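PDB 5AVM: phosphoribosylformylglycinamidine cyclo-ligase from Thermus thermophilus HB8, which probably catalyses the ATP-dependent ring closure of formylglycinamidine ribonucleotide to aminoimidazole ribonucleotide in de novo purine biosynthesis. Local coordinates for residues F101-A106 with I131-G136. Residues are numbered along the deposited sequence; the frame is centred on the assembly and turned at random.
Sequences FLDYLA and IPLLGG
F101 and L133 form a single parallel bridge where a beta-alpha-beta crossover closes: strand 97-107 leads into helix 112-129, and the chain then returns beside its starting strand. As is usual for a parallel bridge, one residue uses both its backbone groups on the two neighbours of its partner. F101 N donates to P132 O at 3.0 Å. F101 O accepts from L134 N at 2.7 Å, and this second bond is nearly straight. The F101 ring, carried anti to the backbone N (chi1 175°), is buried against L122 and C126 of helix 112-129 and against L83 and V84 of helix 79-92. L133 runs alongside it, pointing the same way, and its methyl CD1 meets the ring edge near the ring plane, 3.5 Å from F101 CD2. At the start of the returning segment, I131 CG2 packs on F101 CB at 4.3 Å.

L102 packs its CB 3.7 Å from L134 CB; the second subunit covers this pair, with its T60 on L102 and its A58 on L134. At D103 the pairing is already passing to strand 137-140, since its backbone bonds with E137, while D103 O accepts a hydrogen bond from T60 OG1 of the second subunit. The D103 carboxylate bends back toward the returning chain (chi1 50°), bringing D103 OD1 to 3.7 Å from G136 CA.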
loop_
_atom_site.group_PDB
_atom_site.type_symbol
_atom_site.label_atom_id
_atom_site.label_comp_id
_atom_site.label_asym_id
_atom_site.label_seq_id
_atom_site.Cartn_x
_atom_site.Cartn_y
_atom_site.Cartn_z
ATOM N N PHE B 101 -4.584 7.334 7.919
ATOM C CA PHE B 101 -3.476 6.507 7.446
ATOM C C PHE B 101 -3.707 5.019 7.755
ATOM O O PHE B 101 -4.441 4.677 8.674
ATOM C CB PHE B 101 -2.186 6.998 8.142
ATOM C CG PHE B 101 -0.954 6.179 7.847
ATOM C CD1 PHE B 101 -0.277 6.313 6.639
ATOM C CD2 PHE B 101 -0.456 5.285 8.791
ATOM C CE1 PHE B 101 0.878 5.569 6.376
ATOM C CE2 PHE B 101 0.694 4.540 8.538
ATOM C CZ PHE B 101 1.361 4.683 7.326
ATOM N N LEU B 102 -3.102 4.142 6.960
ATOM C CA LEU B 102 -3.164 2.700 7.196
ATOM C C LEU B 102 -1.918 2.117 6.527
ATOM O O LEU B 102 -1.442 2.665 5.526
ATOM C CB LEU B 102 -4.463 2.075 6.662
ATOM C CG LEU B 102 -4.878 1.947 5.200
ATOM C CD1 LEU B 102 -5.998 0.926 5.138
ATOM C CD2 LEU B 102 -5.340 3.280 4.631
ATOM N N ASP B 103 -1.384 1.024 7.074
ATOM C CA ASP B 103 -0.142 0.454 6.552
ATOM C C ASP B 103 -0.066 -1.041 6.251
ATOM O O ASP B 103 -0.877 -1.830 6.731
ATOM C CB ASP B 103 0.983 0.799 7.522
ATOM C CG ASP B 103 0.627 0.463 8.961
ATOM O OD1 ASP B 103 0.239 -0.698 9.226
ATOM O OD2 ASP B 103 0.732 1.356 9.832
ATOM N N TYR B 104 0.950 -1.411 5.470
ATOM C CA TYR B 104 1.196 -2.798 5.082
ATOM C C TYR B 104 2.639 -3.200 5.374
ATOM O O TYR B 104 3.528 -2.930 4.564
ATOM C CB TYR B 104 0.958 -2.986 3.592
ATOM C CG TYR B 104 0.837 -4.433 3.185
ATOM C CD1 TYR B 104 -0.314 -5.161 3.491
ATOM C CD2 TYR B 104 1.860 -5.077 2.489
ATOM C CE1 TYR B 104 -0.453 -6.491 3.116
ATOM C CE2 TYR B 104 1.738 -6.418 2.104
ATOM C CZ TYR B 104 0.573 -7.118 2.422
ATOM O OH TYR B 104 0.418 -8.439 2.050
ATOM N N LEU B 105 2.875 -3.855 6.509
ATOM C CA LEU B 105 4.229 -4.279 6.881
ATOM C C LEU B 105 4.538 -5.708 6.423
ATOM O O LEU B 105 3.762 -6.621 6.680
ATOM C CB LEU B 105 4.414 -4.165 8.404
ATOM C CG LEU B 105 4.662 -2.767 8.997
ATOM C CD1 LEU B 105 3.784 -1.726 8.324
ATOM C CD2 LEU B 105 4.399 -2.800 10.502
ATOM N N ALA B 106 5.669 -5.899 5.748
ATOM C CA ALA B 106 6.055 -7.225 5.260
ATOM C C ALA B 106 7.522 -7.526 5.576
ATOM O O ALA B 106 8.400 -6.691 5.363
ATOM C CB ALA B 106 5.811 -7.321 3.758
ATOM N N ILE B 131 -3.849 12.539 13.003
ATOM C CA ILE B 131 -4.352 11.767 11.882
ATOM C C ILE B 131 -4.850 10.409 12.367
ATOM O O ILE B 131 -4.103 9.654 13.000
ATOM C CB ILE B 131 -3.234 11.542 10.827
ATOM C CG1 ILE B 131 -2.702 12.890 10.344
ATOM C CG2 ILE B 131 -3.758 10.736 9.650
ATOM C CD1 ILE B 131 -1.432 12.779 9.533
ATOM N N PRO B 132 -6.127 10.087 12.093
ATOM C CA PRO B 132 -6.701 8.803 12.503
ATOM C C PRO B 132 -5.913 7.655 11.877
ATOM O O PRO B 132 -5.597 7.696 10.689
ATOM C CB PRO B 132 -8.124 8.872 11.953
ATOM C CG PRO B 132 -8.442 10.330 12.036
ATOM C CD PRO B 132 -7.170 10.972 11.541
ATOM N N LEU B 133 -5.587 6.641 12.671
ATOM C CA LEU B 133 -4.860 5.484 12.154
ATOM C C LEU B 133 -5.831 4.310 11.969
ATOM O O LEU B 133 -6.533 3.914 12.908
ATOM C CB LEU B 133 -3.728 5.093 13.114
ATOM C CG LEU B 133 -2.916 3.820 12.830
ATOM C CD1 LEU B 133 -2.331 3.857 11.429
ATOM C CD2 LEU B 133 -1.806 3.702 13.855
ATOM N N LEU B 134 -5.878 3.773 10.750
ATOM C CA LEU B 134 -6.751 2.644 10.429
ATOM C C LEU B 134 -6.046 1.286 10.569
ATOM O O LEU B 134 -4.820 1.206 10.648
ATOM C CB LEU B 134 -7.300 2.799 9.003
ATOM C CG LEU B 134 -8.646 3.518 8.847
ATOM C CD1 LEU B 134 -8.658 4.810 9.643
ATOM C CD2 LEU B 134 -8.914 3.784 7.376
ATOM N N GLY B 135 -6.823 0.210 10.608
ATOM C CA GLY B 135 -6.218 -1.103 10.720
ATOM C C GLY B 135 -5.370 -1.410 9.496
ATOM O O GLY B 135 -5.880 -1.471 8.369
ATOM N N GLY B 136 -4.068 -1.591 9.707
ATOM C CA GLY B 136 -3.178 -1.906 8.605
ATOM C C GLY B 136 -2.962 -3.406 8.543
ATOM O O GLY B 136 -3.417 -4.135 9.437
#